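Local structure of CurF (Lyngbya majuscula, 5DP2) at residues N49-L54 against F60-K65; K66-G71 against E76-G81; L106-N111 against D280-F285. The protein probably catalyses NADPH-dependent formation of the cyclopropane ring in curacin A biosynthesis, as an enoyl reductase domain adapted to cyclopropanation. All blocks are in the same frame, centred on the assembly; numbering follows the deposited sequence. Where two conformers were deposited one is given.

In the fold
Contact 1 (49-54 with 60-65), contact 2 (66-71 with 76-81) and contact 3 (106-111 with 280-285) follow one another along the chain, with centres about 10 to 13 Å apart. The first two lie in the GroES-like part: contact 1 folds helix 50-57 against the chain that follows it, and contact 2 closes the loop leading into strand 83-91. Contact 3 joins the strand 103-107 region and its following loop to helix 281-287, beyond the last strand of the parallel nucleotide-binding sheet. Arg51 with Asp280 ties contacts 1 and 3; contact 2 reaches them through Glu52 with Gly81 and Thr79 with Gly110. Contacts 1 and 3 both touch NADP, so the cofactor lies where the two parts meet.

Contact 1. Residues N49-L54 against F60-K65; sequences NFREVL and FQEYIK. With NAP (NADP nicotinamide-adenine-dinucleotide phosphate), chain B.
The guanidinium of Arg51 lies flat over one face of the Phe60 ring, while Glu62 meets it at the edge. Planes inclined by 24° and a distance of 3.8 Å from Arg51 CZ to the centroid of the Phe60 ring identify a stacked cation-pi pair. At the guanidinium edge, Arg51 NH1 donates to Glu62 OE2 over 2.9 Å. The bond is nearly straight at 172°, uses the syn side of the carboxylate and forms a salt bridge. A water in the same plane accepts from Arg51 NH1 and bonds weakly to Tyr63 OH. The arginine chain leaves the helix with CG anti to the backbone N (chi1 173°) and then bends at chi2 and chi3, which turns the guanidinium over the ring. Next to the stack, nearer the backbone, Leu54 CB packs on Phe60 CB at 4.0 Å, and a weak backbone bond runs from Phe60 N to Leu54 O.

At the start of the same helix, Phe50 has NADP C5B over one ring face, and Phe50 N donates to the pyrophosphate oxygen O1N over 3.0 Å. This is consistent with the helix dipole helping to stabilise the phosphate charge. Arg51 NH2 also forms a salt bridge with Asp280. With ring, carboxylates and water all engaging it, the guanidinium is restrained in both tilt and rotation, and its positive charge is probably well balanced by the two acids.

Contact 2. Residues K66-G71 against E76-G81; sequences KRYRSG and ENLTFG
Bends at chi2 (-68°) and chi3 fold the Arg67 chain back so that its guanidinium edge, NE and NH2, is turned to Thr79 O, and the extended first torsion of Leu78 (chi1 -175°) swings CD1 over a face of the Tyr68 ring. Arg67 NE and Arg67 NH2 both donate to Thr79 O, each over 2.9 Å, in a side-on grip of a single acceptor. The oxygen lies in the guanidinium plane; NH2 approaches within the carbonyl plane, whereas NE stands 35° above it.

Two backbone bonds join the segments next to this grip: Thr79 N to Arg67 O at 2.9 Å and Arg69 N to Asn77 O at 2.8 Å. They flank Tyr68 and Leu78, a non-hydrogen-bonded pair with CA atoms 4.5 Å apart, and define a single antiparallel beta bridge within the long loop between helix 50-57 and strand 83-91 of the GroES-like part. On one side of the bridge, Leu78 CD1 makes a CH-pi contact 4.1 Å from the centroid of the Tyr68 ring. Elsewhere the Arg69 chain crosses Thr79, with Arg69 CD 3.6 Å from Thr79 CG2. A water donates to both Lys66 O and Thr79 OG1, while Gly110 O is a further partner of that hydroxyl. Arg67 NH2 also bonds to Asn55 OD1, and Tyr68 OH to Glu62 O.

Contact 3. Residues L106-N111 against D280-F285; sequences LAYPGN and DMSDEF. With NAP (NADP nicotinamide-adenine-dinucleotide phosphate), chain B.
Asp280 OD1, gripped by two groups of Ser282, caps the N-terminal start of the helix that meets Tyr108. Ser282 OG donates to this oxygen over 2.6 Å, approaching from above the carboxylate plane, and Ser282 N adds a weak, bent bond of 2.9 Å. The second identifies Asp280 as the N-cap of helix 281-287. Across the contact, Ser282 turns its carbon to the tyrosine: Ser282 CB lies 3.5 Å from Tyr108 OH, and Ser282 CA stands over one face of the ring near its rim.

One turn further on, Phe285 CD2 packs against Tyr108 CB at 3.6 Å. The planes of the two rings are inclined by only 29°, but their centroids lie 5.8 Å apart; the rings are slid past each other, so little of one lies over the other, and the contact is carried more by the tyrosine CB and CG than by ring on ring. A chi1 of -163° extends Tyr108 from the loop that follows strand 103-107 along the helix, spanning Phe285 to Ser282. Phe285 also meets Phe140.

Beside the cap, Met281 N donates to the nicotinamide carboxamide oxygen O7N of NADP over 2.7 Å, almost straight at 175°. Thus the helix start holds the cofactor's amide, which should help fix the rotation of the nicotinamide, while the carboxylate of Asp280, also paired with Arg51, links that start to the GroES-like part.

Contact 1. Residues N49-L54 against F60-K65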
loop_
_atom_site.group_PDB
_atom_site.type_symbol
_atom_site.label_atom_id
_atom_site.label_comp_id
_atom_site.label_asym_id
_atom_site.label_seq_id
_atom_site.Cartn_x
_atom_site.Cartn_y
_atom_site.Cartn_z
ATOM N N ASN A 49 -4.118 -1.807 -5.873
ATOM C CA ASN A 49 -2.851 -2.136 -5.242
ATOM C C ASN A 49 -2.148 -3.231 -6.040
ATOM O O ASN A 49 -2.797 -4.065 -6.676
ATOM C CB ASN A 49 -3.067 -2.553 -3.778
ATOM C CG ASN A 49 -3.259 -1.313 -2.876
ATOM O OD1 ASN A 49 -2.298 -0.749 -2.319
ATOM N ND2 ASN A 49 -4.448 -0.825 -2.801
ATOM N N PHE A 50 -0.824 -3.272 -6.008
ATOM C CA PHE A 50 -0.089 -4.224 -6.815
ATOM C C PHE A 50 -0.461 -5.673 -6.454
ATOM O O PHE A 50 -0.561 -6.522 -7.356
ATOM C CB PHE A 50 1.417 -3.998 -6.674
ATOM C CG PHE A 50 2.232 -4.734 -7.679
ATOM C CD1 PHE A 50 2.195 -4.350 -9.033
ATOM C CD2 PHE A 50 3.013 -5.797 -7.298
ATOM C CE1 PHE A 50 2.958 -5.030 -9.978
ATOM C CE2 PHE A 50 3.806 -6.463 -8.231
ATOM C CZ PHE A 50 3.767 -6.081 -9.569
ATOM N N ARG A 51 -0.672 -5.982 -5.165
ATOM C CA ARG A 51 -1.132 -7.330 -4.755
ATOM C C ARG A 51 -2.320 -7.781 -5.564
ATOM O O ARG A 51 -2.457 -8.965 -5.884
ATOM C CB ARG A 51 -1.539 -7.339 -3.231
ATOM C CG ARG A 51 -2.197 -8.649 -2.727
ATOM C CD ARG A 51 -1.266 -9.835 -2.667
ATOM N NE ARG A 51 -0.333 -9.716 -1.568
ATOM C CZ ARG A 51 -0.534 -10.062 -0.277
ATOM N NH1 ARG A 51 -1.696 -10.590 0.136
ATOM N NH2 ARG A 51 0.445 -9.862 0.582
ATOM N N GLU A 52 -3.236 -6.863 -5.828
ATOM C CA GLU A 52 -4.480 -7.213 -6.525
ATOM C C GLU A 52 -4.243 -7.554 -7.987
ATOM O O GLU A 52 -4.946 -8.405 -8.528
ATOM C CB GLU A 52 -5.481 -6.086 -6.360
ATOM C CG GLU A 52 -5.881 -5.934 -4.886
ATOM C CD GLU A 52 -6.650 -4.710 -4.538
ATOM O OE1 GLU A 52 -6.320 -3.610 -5.036
ATOM O OE2 GLU A 52 -7.571 -4.844 -3.692
ATOM N N VAL A 53 -3.277 -6.905 -8.635
ATOM C CA VAL A 53 -2.830 -7.337 -9.960
ATOM C C VAL A 53 -2.297 -8.774 -9.890
ATOM O O VAL A 53 -2.693 -9.630 -10.681
ATOM C CB VAL A 53 -1.767 -6.352 -10.524
ATOM C CG1 VAL A 53 -1.186 -6.875 -11.824
ATOM C CG2 VAL A 53 -2.366 -4.964 -10.731
ATOM N N LEU A 54 -1.436 -9.054 -8.913
ATOM C CA LEU A 54 -0.898 -10.404 -8.754
ATOM C C LEU A 54 -2.022 -11.399 -8.472
ATOM O O LEU A 54 -1.975 -12.548 -8.928
ATOM C CB LEU A 54 0.141 -10.445 -7.623
ATOM C CG LEU A 54 1.363 -9.537 -7.738
ATOM C CD1 LEU A 54 2.261 -9.755 -6.529
ATOM C CD2 LEU A 54 2.103 -9.780 -9.049
ATOM N N PHE A 60 -0.114 -14.474 -6.939
ATOM C CA PHE A 60 -0.211 -14.538 -5.473
ATOM C C PHE A 60 -1.655 -14.866 -5.153
ATOM O O PHE A 60 -2.559 -14.138 -5.571
ATOM C CB PHE A 60 0.179 -13.209 -4.796
ATOM C CG PHE A 60 0.291 -13.306 -3.292
ATOM C CD1 PHE A 60 -0.842 -13.310 -2.467
ATOM C CD2 PHE A 60 1.526 -13.391 -2.693
ATOM C CE1 PHE A 60 -0.735 -13.450 -1.096
ATOM C CE2 PHE A 60 1.635 -13.513 -1.314
ATOM C CZ PHE A 60 0.502 -13.533 -0.514
ATOM N N GLN A 61 -1.872 -15.944 -4.405
ATOM C CA GLN A 61 -3.230 -16.337 -4.036
ATOM C C GLN A 61 -3.566 -15.914 -2.605
ATOM O O GLN A 61 -2.828 -16.246 -1.671
ATOM C CB GLN A 61 -3.442 -17.841 -4.186
ATOM C CG GLN A 61 -4.892 -18.199 -3.999
ATOM C CD GLN A 61 -5.155 -19.642 -4.289
ATOM O OE1 GLN A 61 -5.442 -20.430 -3.371
ATOM N NE2 GLN A 61 -5.074 -20.015 -5.566
ATOM N N GLU A 62 -4.630 -15.133 -2.442
ATOM C CA GLU A 62 -4.999 -14.733 -1.093
ATOM C C GLU A 62 -5.362 -15.941 -0.239
ATOM O O GLU A 62 -6.080 -16.847 -0.695
ATOM C CB GLU A 62 -6.204 -13.781 -1.129
ATOM C CG GLU A 62 -5.893 -12.445 -1.771
ATOM C CD GLU A 62 -4.837 -11.690 -1.033
ATOM O OE1 GLU A 62 -5.008 -11.486 0.197
ATOM O OE2 GLU A 62 -3.823 -11.260 -1.654
ATOM N N TYR A 63 -4.927 -15.912 1.019
ATOM C CA TYR A 63 -5.352 -16.867 2.051
ATOM C C TYR A 63 -6.205 -16.182 3.135
ATOM O O TYR A 63 -6.897 -16.874 3.887
ATOM C CB TYR A 63 -4.135 -17.599 2.681
ATOM C CG TYR A 63 -3.134 -16.646 3.237
ATOM C CD1 TYR A 63 -3.312 -16.113 4.507
ATOM C CD2 TYR A 63 -2.060 -16.176 2.476
ATOM C CE1 TYR A 63 -2.463 -15.147 5.011
ATOM C CE2 TYR A 63 -1.223 -15.196 2.957
ATOM C CZ TYR A 63 -1.416 -14.684 4.226
ATOM O OH TYR A 63 -0.589 -13.695 4.663
ATOM N N ILE A 64 -6.164 -14.850 3.233
ATOM C CA ILE A 64 -6.986 -14.147 4.206
ATOM C C ILE A 64 -8.452 -14.293 3.792
ATOM O O ILE A 64 -8.853 -13.903 2.693
ATOM C CB ILE A 64 -6.535 -12.682 4.312
ATOM C CG1 ILE A 64 -5.217 -12.665 5.095
ATOM C CG2 ILE A 64 -7.600 -11.825 4.964
ATOM C CD1 ILE A 64 -4.552 -11.331 5.170
ATOM N N LYS A 65 -9.273 -14.815 4.712
ATOM C CA LYS A 65 -10.642 -15.144 4.363
ATOM C C LYS A 65 -11.502 -13.905 4.116
ATOM O O LYS A 65 -12.456 -13.976 3.360
ATOM C CB LYS A 65 -11.239 -16.115 5.383
ATOM C CG LYS A 65 -10.626 -17.525 5.225
ATOM C CD LYS A 65 -11.233 -18.649 5.985
ATOM C CE LYS A 65 -10.753 -19.950 5.345
ATOM N NZ LYS A 65 -11.240 -21.150 6.068
HETATM P PA NAP B . 3.769 -0.031 -6.787
HETATM O O1A NAP B . 3.000 1.192 -7.153
HETATM O O2A NAP B . 5.030 0.106 -6.015
HETATM O O5B NAP B . 4.017 -0.846 -8.139
HETATM C C5B NAP B . 5.000 -1.888 -8.208
HETATM C C4B NAP B . 6.416 -1.359 -8.276
HETATM O O4B NAP B . 7.280 -2.442 -8.529
HETATM C C3B NAP B . 6.640 -0.328 -9.343
HETATM O O3B NAP B . 6.985 0.904 -8.705
HETATM C C2B NAP B . 7.797 -0.872 -10.201
HETATM O O2B NAP B . 8.855 -0.005 -10.500
HETATM C C1B NAP B . 8.382 -1.964 -9.328
HETATM N N9A NAP B . 8.872 -3.126 -10.057
HETATM C C8A NAP B . 8.136 -4.213 -10.474
HETATM N N7A NAP B . 8.926 -5.104 -11.117
HETATM C C5A NAP B . 10.165 -4.592 -11.099
HETATM C C6A NAP B . 11.436 -5.020 -11.584
HETATM N N6A NAP B . 11.549 -6.199 -12.229
HETATM N N1A NAP B . 12.488 -4.238 -11.378
HETATM C C2A NAP B . 12.339 -3.075 -10.734
HETATM N N3A NAP B . 11.207 -2.571 -10.233
HETATM C C4A NAP B . 10.134 -3.319 -10.434
HETATM O O3 NAP B . 2.810 -1.055 -5.996
HETATM P PN NAP B . 2.329 -1.028 -4.469
HETATM O O1N NAP B . 0.916 -1.464 -4.449
HETATM O O2N NAP B . 2.694 0.276 -3.821
HETATM O O5D NAP B . 3.181 -2.195 -3.866
HETATM C C5D NAP B . 4.617 -2.039 -3.782
HETATM C C4D NAP B . 5.276 -3.420 -3.538
HETATM O O4D NAP B . 5.158 -3.716 -2.171
HETATM C C3D NAP B . 4.605 -4.590 -4.269
HETATM O O3D NAP B . 5.602 -5.593 -4.502
HETATM C C2D NAP B . 3.558 -5.048 -3.285
HETATM O O2D NAP B . 3.227 -6.423 -3.506
HETATM C C1D NAP B . 4.248 -4.811 -1.968
HETATM N N1N NAP B . 3.469 -4.413 -0.776
HETATM C C2N NAP B . 3.585 -5.129 0.365
HETATM C C3N NAP B . 2.891 -4.797 1.526
HETATM C C7N NAP B . 3.059 -5.619 2.757
HETATM O O7N NAP B . 2.269 -5.383 3.645
HETATM N N7N NAP B . 4.060 -6.539 2.809
HETATM C C4N NAP B . 2.043 -3.685 1.511
HETATM C C5N NAP B . 1.941 -2.964 0.329
HETATM C C6N NAP B . 2.664 -3.337 -0.812
HETATM P P2B NAP B . 8.784 1.165 -11.588
HETATM O O1X NAP B . 7.822 2.210 -11.039
HETATM O O2X NAP B . 10.208 1.639 -11.649
HETATM O O3X NAP B . 8.279 0.545 -12.869
HETATM O O HOH W 1 -1.944 -11.697 2.841
#

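Contact 2. Residues K66-G71 against E76-G81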
loop_
_atom_site.group_PDB
_atom_site.type_symbol
_atom_site.label_atom_id
_atom_site.label_comp_id
_atom_site.label_asym_id
_atom_site.label_seq_id
_atom_site.Cartn_x
_atom_site.Cartn_y
_atom_site.Cartn_z
ATOM N N LYS A 66 -11.119 -12.765 4.710
ATOM C CA LYS A 66 -11.840 -11.511 4.494
ATOM C C LYS A 66 -11.838 -11.088 3.027
ATOM O O LYS A 66 -12.708 -10.324 2.612
ATOM C CB LYS A 66 -11.180 -10.396 5.368
ATOM C CG LYS A 66 -12.020 -9.148 5.546
ATOM C CD LYS A 66 -11.348 -8.090 6.381
ATOM C CE LYS A 66 -12.348 -7.016 6.755
ATOM N NZ LYS A 66 -11.742 -5.923 7.511
ATOM N N ARG A 67 -10.865 -11.554 2.242
ATOM C CA ARG A 67 -10.800 -11.266 0.808
ATOM C C ARG A 67 -11.776 -12.086 -0.042
ATOM O O ARG A 67 -11.825 -11.885 -1.243
ATOM C CB ARG A 67 -9.388 -11.441 0.270
ATOM C CG ARG A 67 -8.392 -10.342 0.677
ATOM C CD ARG A 67 -8.674 -8.978 0.078
ATOM N NE ARG A 67 -8.752 -8.965 -1.387
ATOM C CZ ARG A 67 -7.712 -9.055 -2.215
ATOM N NH1 ARG A 67 -6.463 -9.026 -1.788
ATOM N NH2 ARG A 67 -7.943 -9.148 -3.536
ATOM N N TYR A 68 -12.551 -12.992 0.590
ATOM C CA TYR A 68 -13.470 -13.854 -0.151
ATOM C C TYR A 68 -14.877 -13.760 0.377
ATOM O O TYR A 68 -15.110 -13.790 1.598
ATOM C CB TYR A 68 -13.007 -15.312 -0.072
ATOM C CG TYR A 68 -11.666 -15.563 -0.712
ATOM C CD1 TYR A 68 -11.576 -15.863 -2.067
ATOM C CD2 TYR A 68 -10.487 -15.532 0.014
ATOM C CE1 TYR A 68 -10.375 -16.146 -2.667
ATOM C CE2 TYR A 68 -9.276 -15.816 -0.578
ATOM C CZ TYR A 68 -9.214 -16.149 -1.912
ATOM O OH TYR A 68 -8.030 -16.494 -2.548
ATOM N N ARG A 69 -15.853 -13.733 -0.527
ATOM C CA ARG A 69 -17.240 -13.789 -0.107
ATOM C C ARG A 69 -17.512 -15.065 0.686
ATOM O O ARG A 69 -17.121 -16.159 0.281
ATOM C CB ARG A 69 -18.163 -13.726 -1.329
ATOM C CG ARG A 69 -18.081 -12.422 -2.110
ATOM C CD ARG A 69 -18.352 -11.176 -1.261
ATOM N NE ARG A 69 -19.659 -11.195 -0.612
ATOM C CZ ARG A 69 -20.754 -10.647 -1.124
ATOM N NH1 ARG A 69 -20.731 -9.998 -2.279
ATOM N NH2 ARG A 69 -21.910 -10.755 -0.474
ATOM N N SER A 70 -18.185 -14.874 1.840
ATOM C CA SER A 70 -18.504 -15.935 2.802
ATOM C C SER A 70 -17.296 -16.577 3.436
ATOM O O SER A 70 -17.414 -17.558 4.168
ATOM C CB SER A 70 -19.386 -17.016 2.181
ATOM O OG SER A 70 -20.659 -16.507 1.921
ATOM N N GLY A 71 -16.106 -16.021 3.177
ATOM C CA GLY A 71 -14.880 -16.578 3.705
ATOM C C GLY A 71 -14.476 -17.890 3.061
ATOM O O GLY A 71 -13.671 -18.601 3.619
ATOM N N GLU A 76 -13.903 -17.291 -7.859
ATOM C CA GLU A 76 -15.189 -16.649 -8.086
ATOM C C GLU A 76 -15.744 -15.939 -6.858
ATOM O O GLU A 76 -16.712 -15.179 -6.966
ATOM C CB GLU A 76 -16.203 -17.656 -8.624
ATOM C CG GLU A 76 -16.580 -18.751 -7.639
ATOM C CD GLU A 76 -17.493 -19.786 -8.255
ATOM O OE1 GLU A 76 -17.388 -20.001 -9.474
ATOM O OE2 GLU A 76 -18.314 -20.386 -7.536
ATOM N N ASN A 77 -15.112 -16.158 -5.697
ATOM C CA ASN A 77 -15.495 -15.484 -4.455
ATOM C C ASN A 77 -14.579 -14.308 -4.113
ATOM O O ASN A 77 -14.864 -13.580 -3.163
ATOM C CB ASN A 77 -15.515 -16.479 -3.293
ATOM C CG ASN A 77 -16.596 -17.524 -3.435
ATOM O OD1 ASN A 77 -17.471 -17.431 -4.301
ATOM N ND2 ASN A 77 -16.544 -18.516 -2.551
ATOM N N LEU A 78 -13.454 -14.164 -4.810
ATOM C CA LEU A 78 -12.469 -13.119 -4.473
ATOM C C LEU A 78 -13.039 -11.722 -4.711
ATOM O O LEU A 78 -13.583 -11.435 -5.776
ATOM C CB LEU A 78 -11.216 -13.324 -5.331
ATOM C CG LEU A 78 -10.034 -12.384 -5.030
ATOM C CD1 LEU A 78 -9.457 -12.583 -3.642
ATOM C CD2 LEU A 78 -8.950 -12.578 -6.069
ATOM N N THR A 79 -12.855 -10.850 -3.710
ATOM C CA THR A 79 -13.172 -9.439 -3.852
ATOM C C THR A 79 -11.872 -8.620 -3.833
ATOM O O THR A 79 -10.797 -9.123 -3.505
ATOM C CB THR A 79 -14.159 -8.954 -2.767
ATOM O OG1 THR A 79 -13.562 -9.078 -1.475
ATOM C CG2 THR A 79 -15.437 -9.748 -2.761
ATOM N N PHE A 80 -12.024 -7.349 -4.197
ATOM C CA PHE A 80 -10.899 -6.434 -4.341
ATOM C C PHE A 80 -11.205 -5.140 -3.618
ATOM O O PHE A 80 -12.365 -4.775 -3.434
ATOM C CB PHE A 80 -10.640 -6.149 -5.835
ATOM C CG PHE A 80 -10.429 -7.393 -6.643
ATOM C CD1 PHE A 80 -9.182 -7.968 -6.745
ATOM C CD2 PHE A 80 -11.502 -8.043 -7.253
ATOM C CE1 PHE A 80 -8.996 -9.157 -7.416
ATOM C CE2 PHE A 80 -11.320 -9.230 -7.938
ATOM C CZ PHE A 80 -10.068 -9.778 -8.039
ATOM N N GLY A 81 -10.133 -4.435 -3.267
ATOM C CA GLY A 81 -10.233 -3.129 -2.629
ATOM C C GLY A 81 -9.799 -3.243 -1.180
ATOM O O GLY A 81 -10.640 -3.447 -0.274
HETATM O O HOH W 2 -14.798 -10.532 0.556
#

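Contact 3. Residues L106-N111 against D280-F285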
loop_
_atom_site.group_PDB
_atom_site.type_symbol
_atom_site.label_atom_id
_atom_site.label_comp_id
_atom_site.label_asym_id
_atom_site.label_seq_id
_atom_site.Cartn_x
_atom_site.Cartn_y
_atom_site.Cartn_z
ATOM N N LEU A 106 -11.747 3.657 4.636
ATOM C CA LEU A 106 -11.999 2.268 5.024
ATOM C C LEU A 106 -10.660 1.565 5.219
ATOM O O LEU A 106 -9.843 1.482 4.283
ATOM C CB LEU A 106 -12.847 1.547 3.989
ATOM C CG LEU A 106 -14.250 2.128 3.742
ATOM C CD1 LEU A 106 -14.262 3.183 2.656
ATOM C CD2 LEU A 106 -15.230 0.990 3.412
ATOM N N ALA A 107 -10.452 1.041 6.430
ATOM C CA ALA A 107 -9.203 0.349 6.787
ATOM C C ALA A 107 -9.338 -1.130 6.429
ATOM O O ALA A 107 -10.137 -1.852 7.038
ATOM C CB ALA A 107 -8.962 0.516 8.281
ATOM N N TYR A 108 -8.582 -1.581 5.436
ATOM C CA TYR A 108 -8.545 -2.975 5.008
ATOM C C TYR A 108 -9.933 -3.624 4.930
ATOM O O TYR A 108 -10.171 -4.689 5.498
ATOM C CB TYR A 108 -7.575 -3.824 5.877
ATOM C CG TYR A 108 -7.220 -5.141 5.215
ATOM C CD1 TYR A 108 -6.538 -5.157 4.001
ATOM C CD2 TYR A 108 -7.592 -6.373 5.762
ATOM C CE1 TYR A 108 -6.271 -6.359 3.338
ATOM C CE2 TYR A 108 -7.333 -7.566 5.112
ATOM C CZ TYR A 108 -6.685 -7.560 3.894
ATOM O OH TYR A 108 -6.469 -8.768 3.271
ATOM N N PRO A 109 -10.852 -3.051 4.134
ATOM C CA PRO A 109 -12.166 -3.698 3.994
ATOM C C PRO A 109 -12.079 -5.018 3.223
ATOM O O PRO A 109 -12.810 -5.961 3.546
ATOM C CB PRO A 109 -12.988 -2.649 3.245
ATOM C CG PRO A 109 -11.990 -1.805 2.516
ATOM C CD PRO A 109 -10.804 -1.753 3.446
ATOM N N GLY A 110 -11.219 -5.066 2.191
ATOM C CA GLY A 110 -11.083 -6.236 1.335
ATOM C C GLY A 110 -12.005 -6.293 0.131
ATOM O O GLY A 110 -11.763 -7.096 -0.774
ATOM N N ASN A 111 -13.044 -5.447 0.168
ATOM C CA ASN A 111 -14.104 -5.405 -0.852
ATOM C C ASN A 111 -14.458 -3.965 -1.239
ATOM O O ASN A 111 -15.569 -3.683 -1.663
ATOM C CB ASN A 111 -15.360 -6.135 -0.355
ATOM C CG ASN A 111 -15.966 -5.500 0.881
ATOM O OD1 ASN A 111 -15.317 -4.695 1.552
ATOM N ND2 ASN A 111 -17.191 -5.862 1.201
ATOM N N ASP A 280 3.701 -8.337 6.615
ATOM C CA ASP A 280 2.558 -8.278 5.714
ATOM C C ASP A 280 1.445 -7.525 6.427
ATOM O O ASP A 280 0.901 -8.003 7.443
ATOM C CB ASP A 280 2.122 -9.684 5.269
ATOM C CG ASP A 280 1.013 -9.644 4.217
ATOM O OD1 ASP A 280 0.191 -8.728 4.274
ATOM O OD2 ASP A 280 0.956 -10.536 3.334
ATOM N N MET A 281 1.152 -6.331 5.935
ATOM C CA MET A 281 0.152 -5.496 6.599
ATOM C C MET A 281 -1.219 -6.125 6.670
ATOM O O MET A 281 -1.942 -5.924 7.649
ATOM C CB MET A 281 0.056 -4.144 5.919
ATOM C CG MET A 281 1.295 -3.308 6.047
ATOM S SD MET A 281 1.664 -2.744 7.738
ATOM C CE MET A 281 0.496 -1.404 7.857
ATOM N N SER A 282 -1.604 -6.870 5.628
ATOM C CA SER A 282 -2.889 -7.554 5.690
ATOM C C SER A 282 -2.970 -8.510 6.891
ATOM O O SER A 282 -3.980 -8.538 7.606
ATOM C CB SER A 282 -3.211 -8.219 4.352
ATOM O OG SER A 282 -2.334 -9.249 4.017
ATOM N N ASP A 283 -1.887 -9.255 7.154
ATOM C CA ASP A 283 -1.848 -10.091 8.323
ATOM C C ASP A 283 -1.979 -9.272 9.617
ATOM O O ASP A 283 -2.651 -9.652 10.571
ATOM C CB ASP A 283 -0.528 -10.878 8.434
ATOM C CG ASP A 283 -0.338 -11.983 7.412
ATOM O OD1 ASP A 283 -1.341 -12.483 6.877
ATOM O OD2 ASP A 283 0.844 -12.341 7.171
ATOM N N GLU A 284 -1.282 -8.120 9.645
ATOM C CA GLU A 284 -1.324 -7.255 10.844
ATOM C C GLU A 284 -2.725 -6.712 11.090
ATOM O O GLU A 284 -3.150 -6.601 12.266
ATOM C CB GLU A 284 -0.321 -6.112 10.702
ATOM C CG GLU A 284 1.128 -6.560 10.598
ATOM C CD GLU A 284 1.652 -7.219 11.842
ATOM O OE1 GLU A 284 1.179 -6.887 12.967
ATOM O OE2 GLU A 284 2.542 -8.087 11.722
ATOM N N PHE A 285 -3.429 -6.315 10.026
ATOM C CA PHE A 285 -4.772 -5.759 10.168
ATOM C C PHE A 285 -5.759 -6.808 10.714
ATOM O O PHE A 285 -6.577 -6.490 11.577
ATOM C CB PHE A 285 -5.267 -5.177 8.843
ATOM C CG PHE A 285 -4.486 -3.972 8.346
ATOM C CD1 PHE A 285 -4.123 -2.950 9.198
ATOM C CD2 PHE A 285 -4.156 -3.851 7.010
ATOM C CE1 PHE A 285 -3.426 -1.840 8.736
ATOM C CE2 PHE A 285 -3.476 -2.737 6.553
ATOM C CZ PHE A 285 -3.114 -1.737 7.404
HETATM P PA NAP B . 3.769 -0.031 -6.787
HETATM O O1A NAP B . 3.000 1.192 -7.153
HETATM O O2A NAP B . 5.030 0.106 -6.015
HETATM O O5B NAP B . 4.017 -0.846 -8.139
HETATM C C5B NAP B . 5.000 -1.888 -8.208
HETATM C C4B NAP B . 6.416 -1.359 -8.276
HETATM O O4B NAP B . 7.280 -2.442 -8.529
HETATM C C3B NAP B . 6.640 -0.328 -9.343
HETATM O O3B NAP B . 6.985 0.904 -8.705
HETATM C C2B NAP B . 7.797 -0.872 -10.201
HETATM O O2B NAP B . 8.855 -0.005 -10.500
HETATM C C1B NAP B . 8.382 -1.964 -9.328
HETATM N N9A NAP B . 8.872 -3.126 -10.057
HETATM C C8A NAP B . 8.136 -4.213 -10.474
HETATM N N7A NAP B . 8.926 -5.104 -11.117
HETATM C C5A NAP B . 10.165 -4.592 -11.099
HETATM C C6A NAP B . 11.436 -5.020 -11.584
HETATM N N6A NAP B . 11.549 -6.199 -12.229
HETATM N N1A NAP B . 12.488 -4.238 -11.378
HETATM C C2A NAP B . 12.339 -3.075 -10.734
HETATM N N3A NAP B . 11.207 -2.571 -10.233
HETATM C C4A NAP B . 10.134 -3.319 -10.434
HETATM O O3 NAP B . 2.810 -1.055 -5.996
HETATM P PN NAP B . 2.329 -1.028 -4.469
HETATM O O1N NAP B . 0.916 -1.464 -4.449
HETATM O O2N NAP B . 2.694 0.276 -3.821
HETATM O O5D NAP B . 3.181 -2.195 -3.866
HETATM C C5D NAP B . 4.617 -2.039 -3.782
HETATM C C4D NAP B . 5.276 -3.420 -3.538
HETATM O O4D NAP B . 5.158 -3.716 -2.171
HETATM C C3D NAP B . 4.605 -4.590 -4.269
HETATM O O3D NAP B . 5.602 -5.593 -4.502
HETATM C C2D NAP B . 3.558 -5.048 -3.285
HETATM O O2D NAP B . 3.227 -6.423 -3.506
HETATM C C1D NAP B . 4.248 -4.811 -1.968
HETATM N N1N NAP B . 3.469 -4.413 -0.776
HETATM C C2N NAP B . 3.585 -5.129 0.365
HETATM C C3N NAP B . 2.891 -4.797 1.526
HETATM C C7N NAP B . 3.059 -5.619 2.757
HETATM O O7N NAP B . 2.269 -5.383 3.645
HETATM N N7N NAP B . 4.060 -6.539 2.809
HETATM C C4N NAP B . 2.043 -3.685 1.511
HETATM C C5N NAP B . 1.941 -2.964 0.329
HETATM C C6N NAP B . 2.664 -3.337 -0.812
HETATM P P2B NAP B . 8.784 1.165 -11.588
HETATM O O1X NAP B . 7.822 2.210 -11.039
HETATM O O2X NAP B . 10.208 1.639 -11.649
HETATM O O3X NAP B . 8.279 0.545 -12.869
#